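Local atomic coordinates of S-layer domain-containing protein (Ruminiclostridium thermocellum ATCC 27405, PDB entry 4QVS), a protein that is of unknown function but carries a concanavalin A-like lectin/glucanase domain, consistent with a carbohydrate-binding or surface-associated role. Residues T149-G154 / L211-I216. Residues are numbered along the deposited sequence; the frame is centred on the assembly and turned at random.
Sequences TLYING and LSADEI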
ATOM      1  N   THR A 149      11.661  -8.389  -6.358  1.00 62.43           N
ATOM      2  CA  THR A 149      10.508  -8.298  -5.448  1.00 62.19           C
ATOM      3  C   THR A 149      10.711  -7.393  -4.229  1.00 60.88           C
ATOM      4  O   THR A 149      11.755  -7.419  -3.574  1.00 68.54           O
ATOM      5  CB  THR A 149      10.121  -9.711  -4.967  1.00 61.03           C
ATOM      6  OG1 THR A 149       9.906 -10.542  -6.110  1.00 54.77           O
ATOM      7  CG2 THR A 149       8.848  -9.687  -4.108  1.00 74.54           C
ATOM      8  N   LEU A 150       9.702  -6.583  -3.942  1.00 59.21           N
ATOM      9  CA  LEU A 150       9.693  -5.732  -2.770  1.00 55.56           C
ATOM     10  C   LEU A 150       8.863  -6.371  -1.715  1.00 59.04           C
ATOM     11  O   LEU A 150       7.746  -6.858  -1.996  1.00 60.69           O
ATOM     12  CB  LEU A 150       9.040  -4.397  -3.062  1.00 58.72           C
ATOM     13  CG  LEU A 150       9.888  -3.386  -3.792  1.00 61.02           C
ATOM     14  CD1 LEU A 150       9.055  -2.181  -4.220  1.00 62.75           C
ATOM     15  CD2 LEU A 150      11.031  -2.978  -2.878  1.00 60.72           C
ATOM     16  N   TYR A 151       9.370  -6.295  -0.492  1.00 59.85           N
ATOM     17  CA  TYR A 151       8.688  -6.803   0.673  1.00 62.66           C
ATOM     18  C   TYR A 151       8.663  -5.782   1.805  1.00 65.82           C
ATOM     19  O   TYR A 151       9.682  -5.117   2.080  1.00 55.40           O
ATOM     20  CB  TYR A 151       9.416  -8.007   1.251  1.00 62.94           C
ATOM     21  CG  TYR A 151       9.477  -9.232   0.402  1.00 61.62           C
ATOM     22  CD1 TYR A 151      10.506  -9.430  -0.519  1.00 56.80           C
ATOM     23  CD2 TYR A 151       8.554 -10.244   0.585  1.00 66.73           C
ATOM     24  CE1 TYR A 151      10.571 -10.584  -1.274  1.00 56.29           C
ATOM     25  CE2 TYR A 151       8.601 -11.385  -0.167  1.00 61.94           C
ATOM     26  CZ  TYR A 151       9.597 -11.559  -1.084  1.00 60.56           C
ATOM     27  OH  TYR A 151       9.597 -12.728  -1.771  1.00 57.87           O
ATOM     28  N   ILE A 152       7.507  -5.684   2.469  1.00 59.67           N
ATOM     29  CA  ILE A 152       7.338  -4.882   3.680  1.00 64.68           C
ATOM     30  C   ILE A 152       6.852  -5.873   4.733  1.00 69.52           C
ATOM     31  O   ILE A 152       5.918  -6.606   4.484  1.00 62.69           O
ATOM     32  CB  ILE A 152       6.320  -3.757   3.528  1.00 69.69           C
ATOM     33  CG1 ILE A 152       6.840  -2.724   2.519  1.00 74.28           C
ATOM     34  CG2 ILE A 152       6.094  -3.099   4.887  1.00 68.48           C
ATOM     35  CD1 ILE A 152       5.882  -1.589   2.239  1.00 78.72           C
ATOM     36  N   ASN A 153       7.512  -5.921   5.882  1.00 67.88           N
ATOM     37  CA  ASN A 153       7.212  -6.932   6.902  1.00 72.79           C
ATOM     38  C   ASN A 153       6.935  -8.329   6.353  1.00 73.58           C
ATOM     39  O   ASN A 153       6.019  -9.007   6.805  1.00 80.32           O
ATOM     40  CB  ASN A 153       6.065  -6.479   7.797  1.00 75.10           C
ATOM     41  CG  ASN A 153       6.427  -5.264   8.604  1.00 71.43           C
ATOM     42  OD1 ASN A 153       7.493  -5.208   9.220  1.00 66.48           O
ATOM     43  ND2 ASN A 153       5.541  -4.285   8.614  1.00 68.93           N
ATOM     44  N   GLY A 154       7.716  -8.748   5.363  1.00 70.20           N
ATOM     45  CA  GLY A 154       7.620 -10.109   4.816  1.00 73.91           C
ATOM     46  C   GLY A 154       6.482 -10.398   3.861  1.00 73.98           C
ATOM     47  O   GLY A 154       6.255 -11.561   3.506  1.00 59.57           O
ATOM     48  N   LEU A 211      16.392 -14.533  -1.185  1.00 57.08           N
ATOM     49  CA  LEU A 211      15.683 -15.307  -0.183  1.00 57.66           C
ATOM     50  C   LEU A 211      14.234 -15.532  -0.643  1.00 61.83           C
ATOM     51  O   LEU A 211      13.716 -14.766  -1.464  1.00 57.91           O
ATOM     52  CB  LEU A 211      15.700 -14.618   1.170  1.00 55.57           C
ATOM     53  CG  LEU A 211      16.921 -14.864   2.051  1.00 54.15           C
ATOM     54  CD1 LEU A 211      18.242 -14.378   1.428  1.00 60.62           C
ATOM     55  CD2 LEU A 211      16.701 -14.150   3.367  1.00 53.06           C
ATOM     56  N   SER A 212      13.621 -16.609  -0.151  1.00 58.89           N
ATOM     57  CA  SER A 212      12.227 -16.946  -0.453  1.00 61.97           C
ATOM     58  C   SER A 212      11.368 -16.103   0.442  1.00 67.27           C
ATOM     59  O   SER A 212      11.868 -15.520   1.415  1.00 65.86           O
ATOM     60  CB  SER A 212      11.951 -18.388  -0.044  1.00 60.29           C
ATOM     61  OG  SER A 212      11.990 -18.418   1.373  1.00 64.51           O
ATOM     62  N   ALA A 213      10.054 -16.129   0.209  1.00 71.28           N
ATOM     63  CA  ALA A 213       9.157 -15.293   0.992  1.00 69.00           C
ATOM     64  C   ALA A 213       9.163 -15.653   2.493  1.00 71.89           C
ATOM     65  O   ALA A 213       9.286 -14.758   3.345  1.00 62.46           O
ATOM     66  CB  ALA A 213       7.754 -15.311   0.413  1.00 78.72           C
ATOM     67  N   ASP A 214       9.058 -16.929   2.854  1.00 76.47           N
ATOM     68  CA  ASP A 214       9.051 -17.227   4.299  1.00 82.46           C
ATOM     69  C   ASP A 214      10.452 -16.999   4.907  1.00 79.71           C
ATOM     70  O   ASP A 214      10.582 -16.721   6.114  1.00 72.62           O
ATOM     71  CB  ASP A 214       8.400 -18.574   4.653  1.00 95.66           C
ATOM     72  CG  ASP A 214       9.182 -19.746   4.168  1.00 95.21           C
ATOM     73  OD1 ASP A 214       9.842 -19.657   3.108  1.00 95.41           O
ATOM     74  OD2 ASP A 214       9.122 -20.765   4.865  1.00 95.06           O
ATOM     75  N   GLU A 215      11.499 -17.072   4.078  1.00 74.79           N
ATOM     76  CA  GLU A 215      12.811 -16.690   4.567  1.00 72.17           C
ATOM     77  C   GLU A 215      12.724 -15.209   4.937  1.00 64.13           C
ATOM     78  O   GLU A 215      13.108 -14.799   6.047  1.00 63.43           O
ATOM     79  CB  GLU A 215      13.905 -16.960   3.549  1.00 75.50           C
ATOM     80  CG  GLU A 215      14.282 -18.421   3.512  1.00 76.27           C
ATOM     81  CD  GLU A 215      15.416 -18.674   2.570  1.00 78.21           C
ATOM     82  OE1 GLU A 215      15.286 -18.373   1.367  1.00 83.19           O
ATOM     83  OE2 GLU A 215      16.439 -19.180   3.045  1.00 81.79           O
ATOM     84  N   ILE A 216      12.155 -14.412   4.033  1.00 60.82           N
ATOM     85  CA  ILE A 216      11.945 -12.995   4.320  1.00 59.89           C
ATOM     86  C   ILE A 216      11.114 -12.813   5.591  1.00 64.68           C
ATOM     87  O   ILE A 216      11.510 -12.024   6.479  1.00 57.40           O
ATOM     88  CB  ILE A 216      11.330 -12.242   3.104  1.00 69.21           C
ATOM     89  CG1 ILE A 216      12.306 -12.238   1.921  1.00 66.08           C
ATOM     90  CG2 ILE A 216      11.009 -10.793   3.457  1.00 73.74           C
ATOM     91  CD1 ILE A 216      13.697 -11.752   2.278  1.00 65.69           C
TER
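Y151 and I216 make most of this contact: the first turn of helix 213-219 rests against one face of an aromatic ring borne by strand 147-152. CG1 of I216 stands over the centre of the Y151 ring, 4.0 Å from its centroid and 11° off the normal, a CH-pi contact. The other branch, CG2, anti to I216's own backbone N, reaches the root of the tyrosine, 3.8 Å from Y151 CG. That methyl also meets the hairpin turn, 3.7 Å from G154 CA; N153-G154 is close to type I', and the positive-phi glycine brings bare backbone near the helix. At the far end of the ring, Y151 OH lies 3.8 Å from A213 CA, with the alanine methyl approaching obliquely.

Polar bonds order the helix start. N-cap residue S212 donates its N to E215 OE1 (2.9 Å, nearly straight at 171°), one half of a capping box, and its OG to D214 OD1, while R209 forms a salt bridge with E215 OE2.

Apolar contact thus sets the fit between the two segments, and K217, next in the helix, adds a hydrogen bond to G154 O. Together they join the C-terminal helix to strand 147-152, between strands 137-144 and 155-160, in what is by family a concanavalin A-like fold.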